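Long-range contacts in endosialidase (Enterobacteria phage phi92, PDB 4HIZ), which hydrolyses polysialic acid, cleaving internal alpha-2,8 and alpha-2,9 linkages of the sialic acid polymer as a trimeric phage endosialidase: residues N48-Y53 / E66-G71; G152-R157 / Y303-G308; G197-T202 / A246-S251; N386-P391 / S445-L450; I612-E617 / G624-L629. All blocks are in the same frame, centred on the assembly; numbering follows the deposited sequence.

Interaction 1 of 5, residues N48-Y53 / E66-G71; sequences NAAFVY and EGFFDG
The methyl of Ala50 sits over one face of the Phe68 ring, its CB 3.7 Å from the ring centroid and 18° off the ring normal, a CH-pi contact. The methyl is displaced toward the rim, and its nearest ring atom is CE1, with Ala50 CB and Phe68 CE1 3.5 Å apart. With CG anti to the backbone N (chi1 -173°), Phe68 carries its ring along Ala49 and Ala50 and brings CD1 to 3.4 Å from Ala49 C. The carbonyl carbon of Asn48 meets the same ring at its edge. Thr34, on the adjoining strand 33-36, also touches Phe68.

A single backbone bond ties the two segments: Asn48 N donates to Glu66 O over 2.9 Å, in the carbonyl plane, with 158° at the hydrogen. It forms where the chain turns a corner at Asn48 before running on as the strand through Ala50, which lies between strands 33-36 and 61-64 in a mixed sheet. The loop 66-71 leads on from strand 61-64 to strand 71-75, so the contact folds the chain leaving one strand back against its neighbour, in the N-terminal part of the endosialidase.

Beyond the bond, the Asn48 amide passes beside Gly67, whose positive phi lets it lie close against the backbone. Its OD1 comes to 3.1 Å from Gly67 O, two acceptors close together without a bond, while ND2 is held by Asp29 OD1. Farther along the loop, Asp70 forms a salt bridge with Lys45 of the third subunit.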
# COMPACT_ATOMS: atom_id res chain seq x y z
N ASN A 48 -3.90 11.56 -34.03
CA ASN A 48 -3.35 10.94 -35.24
C ASN A 48 -2.55 11.93 -36.10
O ASN A 48 -2.63 11.89 -37.32
CB ASN A 48 -4.48 10.35 -36.07
CG ASN A 48 -5.35 9.38 -35.28
OD1 ASN A 48 -4.90 8.80 -34.28
ND2 ASN A 48 -6.58 9.19 -35.72
N ALA A 49 -1.75 12.78 -35.46
CA ALA A 49 -1.04 13.81 -36.20
C ALA A 49 0.39 13.89 -35.72
O ALA A 49 0.69 13.56 -34.56
CB ALA A 49 -1.75 15.18 -35.99
N ALA A 50 1.28 14.34 -36.60
CA ALA A 50 2.65 14.62 -36.17
C ALA A 50 3.15 15.92 -36.79
O ALA A 50 2.67 16.33 -37.85
CB ALA A 50 3.57 13.48 -36.55
N PHE A 51 4.13 16.54 -36.13
CA PHE A 51 4.57 17.89 -36.50
C PHE A 51 6.09 17.91 -36.57
O PHE A 51 6.77 17.63 -35.59
CB PHE A 51 4.09 18.89 -35.44
CG PHE A 51 2.61 18.78 -35.16
CD1 PHE A 51 1.69 19.40 -35.99
CD2 PHE A 51 2.13 18.00 -34.11
CE1 PHE A 51 0.31 19.27 -35.76
CE2 PHE A 51 0.76 17.85 -33.88
CZ PHE A 51 -0.14 18.49 -34.72
N VAL A 52 6.62 18.25 -37.74
CA VAL A 52 8.08 18.39 -37.88
C VAL A 52 8.47 19.82 -37.56
O VAL A 52 7.94 20.78 -38.16
CB VAL A 52 8.55 18.07 -39.30
CG1 VAL A 52 10.10 18.15 -39.35
CG2 VAL A 52 8.05 16.69 -39.70
N TYR A 53 9.39 19.98 -36.62
CA TYR A 53 9.68 21.30 -36.06
C TYR A 53 11.18 21.40 -35.78
O TYR A 53 11.79 20.44 -35.27
CB TYR A 53 8.88 21.46 -34.74
CG TYR A 53 9.27 22.68 -33.92
CD1 TYR A 53 9.20 23.96 -34.46
CD2 TYR A 53 9.70 22.54 -32.59
CE1 TYR A 53 9.56 25.09 -33.70
CE2 TYR A 53 10.04 23.65 -31.82
CZ TYR A 53 9.98 24.92 -32.37
OH TYR A 53 10.33 26.01 -31.61
N GLU A 66 -1.48 12.35 -29.51
CA GLU A 66 -2.07 11.08 -29.14
C GLU A 66 -2.62 10.39 -30.40
O GLU A 66 -3.16 11.05 -31.28
CB GLU A 66 -3.18 11.31 -28.12
CG GLU A 66 -2.62 11.47 -26.71
CD GLU A 66 -2.21 10.11 -26.12
OE1 GLU A 66 -3.03 9.17 -26.20
OE2 GLU A 66 -1.08 9.99 -25.62
N GLY A 67 -2.40 9.08 -30.48
CA GLY A 67 -2.99 8.28 -31.55
C GLY A 67 -2.07 8.10 -32.75
O GLY A 67 -2.30 7.20 -33.56
N PHE A 68 -1.04 8.95 -32.87
CA PHE A 68 -0.16 8.87 -34.02
C PHE A 68 0.53 7.50 -34.00
O PHE A 68 0.64 6.80 -35.05
CB PHE A 68 0.87 10.02 -34.06
CG PHE A 68 1.66 10.05 -35.33
CD1 PHE A 68 1.15 10.66 -36.46
CD2 PHE A 68 2.89 9.39 -35.42
CE1 PHE A 68 1.87 10.64 -37.67
CE2 PHE A 68 3.62 9.37 -36.61
CZ PHE A 68 3.11 10.00 -37.74
N PHE A 69 1.00 7.11 -32.81
CA PHE A 69 1.44 5.73 -32.57
C PHE A 69 0.51 5.10 -31.58
O PHE A 69 0.03 5.76 -30.65
CB PHE A 69 2.86 5.69 -31.96
CG PHE A 69 3.93 6.17 -32.89
CD1 PHE A 69 4.13 5.54 -34.11
CD2 PHE A 69 4.71 7.25 -32.56
CE1 PHE A 69 5.12 6.00 -34.97
CE2 PHE A 69 5.71 7.70 -33.41
CZ PHE A 69 5.92 7.08 -34.62
N ASP A 70 0.26 3.80 -31.74
CA ASP A 70 -0.53 3.09 -30.76
C ASP A 70 0.39 2.65 -29.62
O ASP A 70 0.78 1.49 -29.51
CB ASP A 70 -1.25 1.91 -31.42
CG ASP A 70 -2.25 2.37 -32.48
OD1 ASP A 70 -2.90 3.43 -32.27
OD2 ASP A 70 -2.39 1.69 -33.52
N GLY A 71 0.77 3.61 -28.80
CA GLY A 71 1.74 3.39 -27.73
C GLY A 71 1.34 4.26 -26.55
O GLY A 71 0.81 5.36 -26.74

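Interaction 2 of 5, residues G152-R157 / Y303-G308; sequences GVCGNR and YTFAVG
A type I' beta turn from Cys154 to Arg157 reverses the chain at the end of strand 144-154, closed by Cys154 N to Arg157 O and Arg157 N to Cys154 O, and it abuts Tyr303 at the start of strand 304-311. The phenol reaches along the turn: Tyr303 OH donates to Gly155 O over a short 2.6 Å, in the carbonyl plane and on a lone pair, with a C=O...donor angle of 124°. Gly155 O lies near the plane of the Tyr303 ring, at its edge, whereas Cys154 O approaches CE2 of Tyr303 obliquely at 3.4 Å. The Gly155 backbone passes close to the ring, with Gly155 CA 3.7 Å from Tyr303 CZ.

Strands 144-154 and 304-311 belong to successive four-stranded antiparallel sheets of the catalytic beta-propeller, and the contact joins the hairpin turn of one blade to the next. At its entry, strand 304-311 carries a G1 beta bulge in which Tyr303 and Thr304 both face Asp299.

Cys154 fills the angle between the two aromatic residues. Its SG is swung anti to the backbone N (chi1 -176°), which places it obliquely to the Tyr303 ring, 4.8 Å from the centroid, and at the edge of the Phe305 ring, 5.3 Å from that centroid. Cys154 CB also touches Phe305 CD2 at 3.9 Å. Tyr159 packs against Cys154, Tyr303 and Phe305. The Arg157 guanidinium turns to Asp214, Gly209 and Ser179.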
# COMPACT_ATOMS: atom_id res chain seq x y z
N GLY A 152 20.40 -11.41 -19.05
CA GLY A 152 19.42 -11.98 -19.97
C GLY A 152 19.33 -13.48 -19.78
O GLY A 152 19.83 -14.04 -18.80
N VAL A 153 18.66 -14.13 -20.73
CA VAL A 153 18.38 -15.57 -20.63
C VAL A 153 19.04 -16.26 -21.81
O VAL A 153 18.94 -15.79 -22.95
CB VAL A 153 16.86 -15.83 -20.67
CG1 VAL A 153 16.57 -17.36 -20.67
CG2 VAL A 153 16.18 -15.15 -19.46
N CYS A 154 19.72 -17.38 -21.53
CA CYS A 154 20.27 -18.20 -22.60
C CYS A 154 20.07 -19.64 -22.19
O CYS A 154 20.44 -20.02 -21.08
CB CYS A 154 21.76 -17.88 -22.77
SG CYS A 154 22.48 -18.81 -24.18
N GLY A 155 19.50 -20.44 -23.08
CA GLY A 155 19.38 -21.87 -22.82
C GLY A 155 18.69 -22.20 -21.49
O GLY A 155 19.17 -23.04 -20.72
N ASN A 156 17.56 -21.53 -21.24
CA ASN A 156 16.81 -21.71 -19.98
C ASN A 156 17.58 -21.42 -18.69
O ASN A 156 17.20 -21.90 -17.62
CB ASN A 156 16.13 -23.10 -19.95
CG ASN A 156 15.12 -23.24 -21.04
OD1 ASN A 156 14.28 -22.33 -21.22
ND2 ASN A 156 15.18 -24.33 -21.82
N ARG A 157 18.65 -20.62 -18.77
CA ARG A 157 19.30 -20.10 -17.57
C ARG A 157 19.31 -18.58 -17.60
O ARG A 157 19.45 -17.96 -18.68
CB ARG A 157 20.76 -20.57 -17.50
CG ARG A 157 20.93 -22.11 -17.46
CD ARG A 157 22.42 -22.52 -17.22
NE ARG A 157 22.92 -22.02 -15.95
CZ ARG A 157 22.71 -22.59 -14.76
NH1 ARG A 157 22.02 -23.72 -14.66
NH2 ARG A 157 23.24 -22.05 -13.66
N TYR A 303 24.83 -22.14 -25.92
CA TYR A 303 25.20 -21.14 -24.91
C TYR A 303 26.24 -20.19 -25.48
O TYR A 303 27.23 -19.84 -24.84
CB TYR A 303 25.68 -21.79 -23.61
CG TYR A 303 24.53 -22.51 -22.95
CD1 TYR A 303 24.21 -23.82 -23.33
CD2 TYR A 303 23.73 -21.87 -22.01
CE1 TYR A 303 23.16 -24.49 -22.78
CE2 TYR A 303 22.63 -22.53 -21.45
CZ TYR A 303 22.36 -23.84 -21.84
OH TYR A 303 21.27 -24.52 -21.30
N THR A 304 25.99 -19.76 -26.70
CA THR A 304 26.83 -18.72 -27.32
C THR A 304 26.13 -17.38 -27.16
O THR A 304 24.99 -17.21 -27.59
CB THR A 304 27.04 -19.02 -28.84
OG1 THR A 304 27.56 -20.36 -29.02
CG2 THR A 304 28.02 -18.04 -29.43
N PHE A 305 26.79 -16.43 -26.52
CA PHE A 305 26.18 -15.10 -26.33
C PHE A 305 27.24 -14.02 -26.28
O PHE A 305 28.44 -14.29 -26.23
CB PHE A 305 25.23 -15.08 -25.11
CG PHE A 305 25.87 -15.36 -23.75
CD1 PHE A 305 26.82 -14.49 -23.18
CD2 PHE A 305 25.39 -16.41 -22.97
CE1 PHE A 305 27.34 -14.74 -21.89
CE2 PHE A 305 25.88 -16.64 -21.66
CZ PHE A 305 26.86 -15.84 -21.12
N ALA A 306 26.79 -12.77 -26.33
CA ALA A 306 27.72 -11.66 -26.32
C ALA A 306 27.26 -10.65 -25.25
O ALA A 306 26.05 -10.49 -25.01
CB ALA A 306 27.77 -10.98 -27.68
N VAL A 307 28.22 -9.98 -24.63
CA VAL A 307 27.95 -8.93 -23.64
C VAL A 307 28.63 -7.66 -24.16
O VAL A 307 29.75 -7.74 -24.65
CB VAL A 307 28.60 -9.33 -22.30
CG1 VAL A 307 28.76 -8.15 -21.33
CG2 VAL A 307 27.83 -10.52 -21.67
N GLY A 308 27.96 -6.51 -24.11
CA GLY A 308 28.61 -5.30 -24.58
C GLY A 308 29.60 -4.77 -23.55
O GLY A 308 29.48 -5.03 -22.34

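Interaction 3 of 5, residues G197-T202 / A246-S251; sequences GSTTAT and ARAATS
Gly197 N donates to Ala249 O over 2.8 Å, the shorter of two backbone bonds that hold these loops together. The N-H points well at the oxygen, 161° at the hydrogen, but the donor stands above the carbonyl plane, 38° out of it. The second bond runs the other way, from Ala249 N to Ser198 O at 3.0 Å, nearly straight at the hydrogen although the donor is again tilted from the carbonyl plane. Ser198 O takes this one hydrogen bond and, in addition, a weaker CA-H...O contact from Ala248 CA at 3.5 Å. Ala249 thus offers both its N-H and its carbonyl to consecutive residues of the opposite loop.

Side chains add little bulk. The methyl of Ala248 rests against the Gly197 carbonyl, with Ala248 CB and Gly197 O 3.6 Å apart. Thr199 turns its methyl rather than its hydroxyl to the partner: CG2 is anti to the carbonyl carbon, and lies 3.7 Å from Ala248 N. The CB of Ser198 points away from the partner, and its OG accepts the backbone N-H of Thr200 at 2.9 Å, an ST turn that fixes the bend before strand 200-204. Gly197 has positive phi.

The contact is exposed, between connecting loops of an antiparallel sheet region inserted within the propeller sequence. Residues 197-199 lie in the turn between strands 192-194 and 200-204, whereas 246-251 leads from strand 240-244 to strand 253-254, and Ala249 packs on Ile194 of strand 192-194.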
# COMPACT_ATOMS: atom_id res chain seq x y z
N GLY A 197 18.17 -51.77 -8.01
CA GLY A 197 19.41 -51.79 -7.25
C GLY A 197 20.17 -50.47 -7.28
O GLY A 197 21.13 -50.27 -6.51
N SER A 198 19.79 -49.57 -8.19
CA SER A 198 20.48 -48.29 -8.33
C SER A 198 19.85 -47.17 -7.52
O SER A 198 18.64 -47.13 -7.34
CB SER A 198 20.47 -47.86 -9.80
OG SER A 198 21.20 -46.65 -9.98
N THR A 199 20.67 -46.22 -7.08
CA THR A 199 20.13 -44.98 -6.52
C THR A 199 20.20 -43.83 -7.51
O THR A 199 20.02 -42.69 -7.14
CB THR A 199 20.91 -44.53 -5.27
OG1 THR A 199 22.30 -44.34 -5.62
CG2 THR A 199 20.79 -45.55 -4.14
N THR A 200 20.46 -44.12 -8.78
CA THR A 200 20.51 -43.05 -9.78
C THR A 200 19.28 -43.11 -10.66
O THR A 200 19.02 -44.14 -11.27
CB THR A 200 21.72 -43.23 -10.70
OG1 THR A 200 22.90 -43.26 -9.91
CG2 THR A 200 21.82 -42.09 -11.71
N ALA A 201 18.53 -42.02 -10.75
CA ALA A 201 17.42 -41.95 -11.70
C ALA A 201 17.88 -41.07 -12.85
O ALA A 201 18.40 -39.98 -12.63
CB ALA A 201 16.15 -41.37 -11.04
N THR A 202 17.70 -41.53 -14.08
CA THR A 202 18.05 -40.73 -15.25
C THR A 202 16.81 -40.05 -15.78
O THR A 202 15.78 -40.70 -15.95
CB THR A 202 18.68 -41.65 -16.31
OG1 THR A 202 19.85 -42.24 -15.74
CG2 THR A 202 19.04 -40.86 -17.55
N ALA A 246 16.79 -41.55 -2.39
CA ALA A 246 17.05 -41.75 -0.97
C ALA A 246 17.34 -43.22 -0.67
O ALA A 246 18.06 -43.53 0.28
CB ALA A 246 15.88 -41.24 -0.14
N ARG A 247 16.78 -44.12 -1.46
CA ARG A 247 17.14 -45.53 -1.34
C ARG A 247 17.09 -46.23 -2.69
O ARG A 247 16.42 -45.77 -3.61
CB ARG A 247 16.28 -46.24 -0.30
CG ARG A 247 14.81 -46.12 -0.51
CD ARG A 247 14.07 -46.70 0.70
NE ARG A 247 12.67 -46.98 0.41
CZ ARG A 247 12.20 -48.17 0.04
NH1 ARG A 247 13.04 -49.20 -0.10
NH2 ARG A 247 10.91 -48.33 -0.20
N ALA A 248 17.82 -47.34 -2.81
CA ALA A 248 17.94 -48.05 -4.07
C ALA A 248 16.59 -48.53 -4.58
O ALA A 248 15.75 -49.01 -3.79
CB ALA A 248 18.90 -49.24 -3.93
N ALA A 249 16.38 -48.43 -5.89
CA ALA A 249 15.17 -48.97 -6.50
C ALA A 249 15.08 -50.48 -6.30
O ALA A 249 16.09 -51.18 -6.26
CB ALA A 249 15.13 -48.66 -7.97
N THR A 250 13.86 -50.98 -6.20
CA THR A 250 13.68 -52.41 -6.00
C THR A 250 13.11 -53.12 -7.23
O THR A 250 12.79 -54.32 -7.19
CB THR A 250 12.82 -52.69 -4.76
OG1 THR A 250 11.55 -52.05 -4.90
CG2 THR A 250 13.52 -52.18 -3.51
N SER A 251 12.99 -52.36 -8.31
CA SER A 251 12.60 -52.91 -9.60
C SER A 251 13.16 -52.01 -10.70
O SER A 251 13.63 -50.90 -10.43
CB SER A 251 11.07 -53.03 -9.71
OG SER A 251 10.46 -51.77 -9.90

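Interaction 4 of 5, residues N386-P391 / S445-L450; sequences NYLRFP and SWPVSL
Leu388 reaches across to the indole of Trp446, the two side chains coming from opposite directions. Its CD1 lies over one face, 3.8 Å from the centroid of the five-membered ring, a CH-pi contact, and closest to CE2 of Trp446 at 3.4 Å. Trp446 CG lies anti to the backbone N (chi1 -172°), which turns the indole face to Leu388. The same methyl touches Pro447 CD, which sits over that face too. The other branch, Leu388 CD2, runs to the backbone, 3.4 Å from Pro447 O. Leu450 fills in behind: its CD1 meets Leu388 CB at 3.7 Å and stands squarely over the centre of the Phe390 ring, only 6° off the normal. Pro391 completes this shell, its CD 3.2 Å from Leu450 O.

Strand 386-389 is the outermost strand of a four-stranded antiparallel propeller sheet, and the loop 445-450 packs over the face that carries Leu388. Cross-segment polar links run through water. One water donates to Tyr387 O and accepts from Trp446 NE1 at 2.9 Å, in the indole plane at its edge; a second joins Arg389 O to Leu450 N.

Farther out, Leu375 and Met377 of strand 374-378 touch Trp446, while Ile441 of strand 435-442 touches Pro447 and Leu450. Phe390 meets the ring of Trp455. Arg389 starts away from the loop, and its guanidinium bonds the carbonyls of Gly372 and Glu342.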
# COMPACT_ATOMS: atom_id res chain seq x y z
N ASN A 386 29.74 -2.88 -40.39
CA ASN A 386 29.33 -1.79 -41.27
C ASN A 386 28.68 -0.72 -40.38
O ASN A 386 27.85 -1.06 -39.52
CB ASN A 386 28.28 -2.32 -42.24
CG ASN A 386 28.87 -3.36 -43.18
OD1 ASN A 386 28.46 -4.52 -43.20
ND2 ASN A 386 29.86 -2.94 -43.94
N TYR A 387 29.05 0.55 -40.58
CA TYR A 387 28.68 1.63 -39.66
C TYR A 387 27.81 2.69 -40.31
O TYR A 387 28.01 3.02 -41.51
CB TYR A 387 29.95 2.36 -39.21
CG TYR A 387 30.97 1.46 -38.56
CD1 TYR A 387 30.84 1.07 -37.24
CD2 TYR A 387 32.08 1.00 -39.29
CE1 TYR A 387 31.78 0.24 -36.62
CE2 TYR A 387 33.03 0.17 -38.70
CZ TYR A 387 32.88 -0.20 -37.36
OH TYR A 387 33.83 -1.02 -36.78
N LEU A 388 26.91 3.25 -39.51
CA LEU A 388 26.12 4.41 -39.91
C LEU A 388 26.09 5.39 -38.73
O LEU A 388 25.47 5.11 -37.70
CB LEU A 388 24.68 3.98 -40.23
CG LEU A 388 24.43 3.16 -41.51
CD1 LEU A 388 23.01 2.60 -41.52
CD2 LEU A 388 24.66 4.05 -42.74
N ARG A 389 26.75 6.53 -38.88
CA ARG A 389 26.70 7.54 -37.82
C ARG A 389 25.35 8.23 -37.83
O ARG A 389 24.87 8.65 -38.89
CB ARG A 389 27.81 8.57 -38.07
CG ARG A 389 27.90 9.66 -37.00
CD ARG A 389 28.70 9.20 -35.81
NE ARG A 389 30.12 9.03 -36.13
CZ ARG A 389 31.05 8.74 -35.23
NH1 ARG A 389 30.72 8.55 -33.95
NH2 ARG A 389 32.33 8.65 -35.60
N PHE A 390 24.71 8.38 -36.67
CA PHE A 390 23.55 9.28 -36.63
C PHE A 390 24.03 10.71 -36.80
O PHE A 390 25.05 11.08 -36.24
CB PHE A 390 22.77 9.16 -35.32
CG PHE A 390 21.95 7.90 -35.19
CD1 PHE A 390 22.51 6.75 -34.65
CD2 PHE A 390 20.60 7.90 -35.58
CE1 PHE A 390 21.77 5.59 -34.51
CE2 PHE A 390 19.82 6.71 -35.44
CZ PHE A 390 20.41 5.58 -34.89
N PRO A 391 23.30 11.52 -37.59
CA PRO A 391 23.73 12.91 -37.74
C PRO A 391 23.48 13.68 -36.42
O PRO A 391 22.72 13.24 -35.54
CB PRO A 391 22.81 13.45 -38.85
CG PRO A 391 21.58 12.61 -38.74
CD PRO A 391 22.09 11.22 -38.36
N SER A 445 16.99 -3.17 -45.97
CA SER A 445 17.69 -2.39 -46.98
C SER A 445 18.56 -1.41 -46.22
O SER A 445 18.15 -0.29 -45.98
CB SER A 445 16.69 -1.59 -47.83
OG SER A 445 15.80 -2.43 -48.54
N TRP A 446 19.75 -1.85 -45.83
CA TRP A 446 20.64 -1.06 -45.00
C TRP A 446 20.90 0.30 -45.64
O TRP A 446 21.36 0.36 -46.78
CB TRP A 446 21.96 -1.82 -44.85
CG TRP A 446 22.96 -1.23 -43.87
CD1 TRP A 446 24.10 -0.57 -44.18
CD2 TRP A 446 22.90 -1.29 -42.42
NE1 TRP A 446 24.77 -0.21 -43.03
CE2 TRP A 446 24.07 -0.65 -41.94
CE3 TRP A 446 22.00 -1.84 -41.50
CZ2 TRP A 446 24.34 -0.52 -40.57
CZ3 TRP A 446 22.27 -1.73 -40.15
CH2 TRP A 446 23.44 -1.05 -39.69
N PRO A 447 20.64 1.39 -44.90
CA PRO A 447 20.75 2.71 -45.52
C PRO A 447 22.16 3.08 -45.97
O PRO A 447 23.16 2.61 -45.43
CB PRO A 447 20.41 3.66 -44.37
CG PRO A 447 19.61 2.86 -43.42
CD PRO A 447 20.11 1.45 -43.53
N VAL A 448 22.21 3.98 -46.94
CA VAL A 448 23.48 4.56 -47.36
C VAL A 448 23.92 5.56 -46.32
O VAL A 448 25.11 5.71 -46.06
CB VAL A 448 23.37 5.22 -48.74
CG1 VAL A 448 24.61 6.00 -49.06
CG2 VAL A 448 23.14 4.14 -49.80
N SER A 449 22.96 6.22 -45.69
CA SER A 449 23.23 7.30 -44.75
C SER A 449 22.03 7.41 -43.83
O SER A 449 20.90 7.14 -44.25
CB SER A 449 23.33 8.61 -45.51
OG SER A 449 23.39 9.70 -44.64
N LEU A 450 22.27 7.85 -42.61
CA LEU A 450 21.18 8.19 -41.70
C LEU A 450 20.93 9.70 -41.70
O LEU A 450 20.26 10.20 -40.79
CB LEU A 450 21.53 7.74 -40.28
CG LEU A 450 21.54 6.21 -40.09
CD1 LEU A 450 21.89 5.81 -38.64
CD2 LEU A 450 20.18 5.60 -40.46
O HOH W 1 27.28 1.19 -43.56
O HOH W 2 24.85 7.95 -41.57

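Interaction 5 of 5, residues I612-E617 / G624-L629; sequences ILCGGE and GSLLQL
Leu626 pushes one branch into the hollow between Ile612 and Cys614 on the paired strand. Its CD2 lies 3.7 Å from Cys614 SG and 4.1 Å from Ile612 CG2, so a single methyl bridges two residues that project from the same face of the sheet. Cys614 SG is anti to the carbonyl carbon (chi1 -45°), which brings the sulfur beside that methyl. Next along this face, Ile612 and Gln628 lie side by side. The extended Gln628 chain lays its amide end along the CG1 branch of Ile612, with Gln628 OE1 and Ile612 CG1 3.8 Å apart, and the same OE1 accepts a hydrogen bond from Arg610.

The other face carries a simpler match: in one of two conformers of Leu613, CD1 lies 3.8 Å from Leu627 CD2. The packing extends across the trimer, Leu627 meeting Leu627 of the third subunit and Leu613, in that conformer, Leu613 of both others.

Leu613 and Leu627 form the antiparallel hydrogen-bonded pair, exchanging two 2.9 Å bonds between N and O, the one from Leu613 N almost straight at 176°. Gly615 N continues the ladder to Ser625 O at 2.8 Å. Past this point bulk disappears: Gly616 and Gly624 approach backbone to backbone, Gly616 N lying 3.9 Å from Gly624 CA.

Strands 610-614 and 626-630 thus make a beta hairpin joined by a loop of residues 615-625. Ile612 and Leu613 also pair in a parallel ladder with a strand of the second subunit, an intersubunit sheet in the C-terminal, phage-fibre-like part of the endosialidase trimer.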
# COMPACT_ATOMS: atom_id res chain seq x y z
N ILE A 612 9.16 -3.77 35.10
CA ILE A 612 8.48 -4.82 35.90
C ILE A 612 8.31 -6.06 35.02
O ILE A 612 7.61 -6.03 34.01
CB ILE A 612 7.09 -4.38 36.42
CG1 ILE A 612 7.21 -3.03 37.15
CG2 ILE A 612 6.53 -5.49 37.36
CD1 ILE A 612 5.82 -2.48 37.57
N LEU A 613 8.93 -7.16 35.42
CA LEU A 613 8.81 -8.42 34.70
C LEU A 613 7.81 -9.25 35.47
O LEU A 613 7.97 -9.42 36.67
CB LEU A 613 10.15 -9.13 34.67
CG LEU A 613 11.29 -8.33 34.05
CD1 LEU A 613 12.60 -8.94 34.48
CD2 LEU A 613 11.17 -8.35 32.53
N CYS A 614 6.78 -9.76 34.79
CA CYS A 614 5.64 -10.38 35.49
C CYS A 614 5.35 -11.78 35.00
O CYS A 614 5.26 -12.00 33.79
CB CYS A 614 4.35 -9.57 35.23
SG CYS A 614 4.49 -7.80 35.38
N GLY A 615 5.18 -12.71 35.94
CA GLY A 615 4.82 -14.08 35.56
C GLY A 615 3.34 -14.22 35.25
O GLY A 615 2.93 -15.24 34.66
N GLY A 616 2.53 -13.24 35.71
CA GLY A 616 1.10 -13.20 35.38
C GLY A 616 0.79 -12.03 34.45
O GLY A 616 1.68 -11.36 33.93
N GLU A 617 -0.50 -11.79 34.24
CA GLU A 617 -0.94 -10.91 33.17
C GLU A 617 -0.82 -9.43 33.52
O GLU A 617 -0.71 -8.58 32.61
CB GLU A 617 -2.39 -11.29 32.75
CG GLU A 617 -2.90 -10.50 31.54
CD GLU A 617 -4.16 -11.07 30.85
OE1 GLU A 617 -4.33 -12.31 30.69
OE2 GLU A 617 -4.97 -10.24 30.40
N GLY A 624 0.75 -12.77 39.89
CA GLY A 624 1.95 -13.51 39.54
C GLY A 624 3.17 -12.99 40.28
O GLY A 624 3.16 -11.91 40.88
N SER A 625 4.24 -13.77 40.28
CA SER A 625 5.53 -13.27 40.75
C SER A 625 6.00 -12.13 39.86
O SER A 625 5.65 -12.07 38.67
CB SER A 625 6.56 -14.41 40.78
OG SER A 625 6.72 -14.97 39.49
N LEU A 626 6.80 -11.23 40.43
CA LEU A 626 7.30 -10.03 39.74
C LEU A 626 8.77 -9.85 40.05
O LEU A 626 9.19 -10.09 41.19
CB LEU A 626 6.64 -8.74 40.28
CG LEU A 626 5.12 -8.69 40.35
CD1 LEU A 626 4.67 -7.44 41.11
CD2 LEU A 626 4.51 -8.70 38.94
N LEU A 627 9.55 -9.37 39.07
CA LEU A 627 10.86 -8.80 39.39
C LEU A 627 10.81 -7.33 38.98
O LEU A 627 10.49 -7.00 37.83
CB LEU A 627 11.97 -9.53 38.61
CG LEU A 627 13.35 -8.84 38.72
CD1 LEU A 627 13.84 -8.84 40.17
CD2 LEU A 627 14.39 -9.54 37.77
N GLN A 628 11.07 -6.44 39.94
CA GLN A 628 11.07 -5.01 39.62
C GLN A 628 12.51 -4.50 39.69
O GLN A 628 13.23 -4.69 40.70
CB GLN A 628 10.18 -4.20 40.60
CG GLN A 628 8.69 -4.67 40.52
CD GLN A 628 7.72 -3.58 40.92
OE1 GLN A 628 8.01 -2.40 40.80
NE2 GLN A 628 6.54 -3.98 41.38
N LEU A 629 12.93 -3.85 38.61
CA LEU A 629 14.28 -3.27 38.55
C LEU A 629 14.07 -1.76 38.51
O LEU A 629 13.48 -1.25 37.55
CB LEU A 629 14.97 -3.74 37.26
CG LEU A 629 15.20 -5.26 37.19
CD1 LEU A 629 15.73 -5.73 35.79
CD2 LEU A 629 16.10 -5.72 38.34

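How the interactions relate
The five contacts are spread along an elongated subunit. Interactions 2, 3 and 4 belong to the catalytic propeller sequence, and interaction 3 is nested in the loop closed by interaction 2, their centres about 35 Å apart. Interactions 1 and 4 are the closest pair, about 25 Å between centres and about 13 Å between nearest atoms. Interaction 5 stands alone in the C-terminal part, about 82 Å from interaction 4 between centres. Bound sugar lies near interaction 3: the Arg247 side chain is about 6 Å from a sialic acid unit, and Phe218, Ser219, Asn220, Thr224, Gly225, Ser227 and Gly228 line a glycan pocket in the same inserted region.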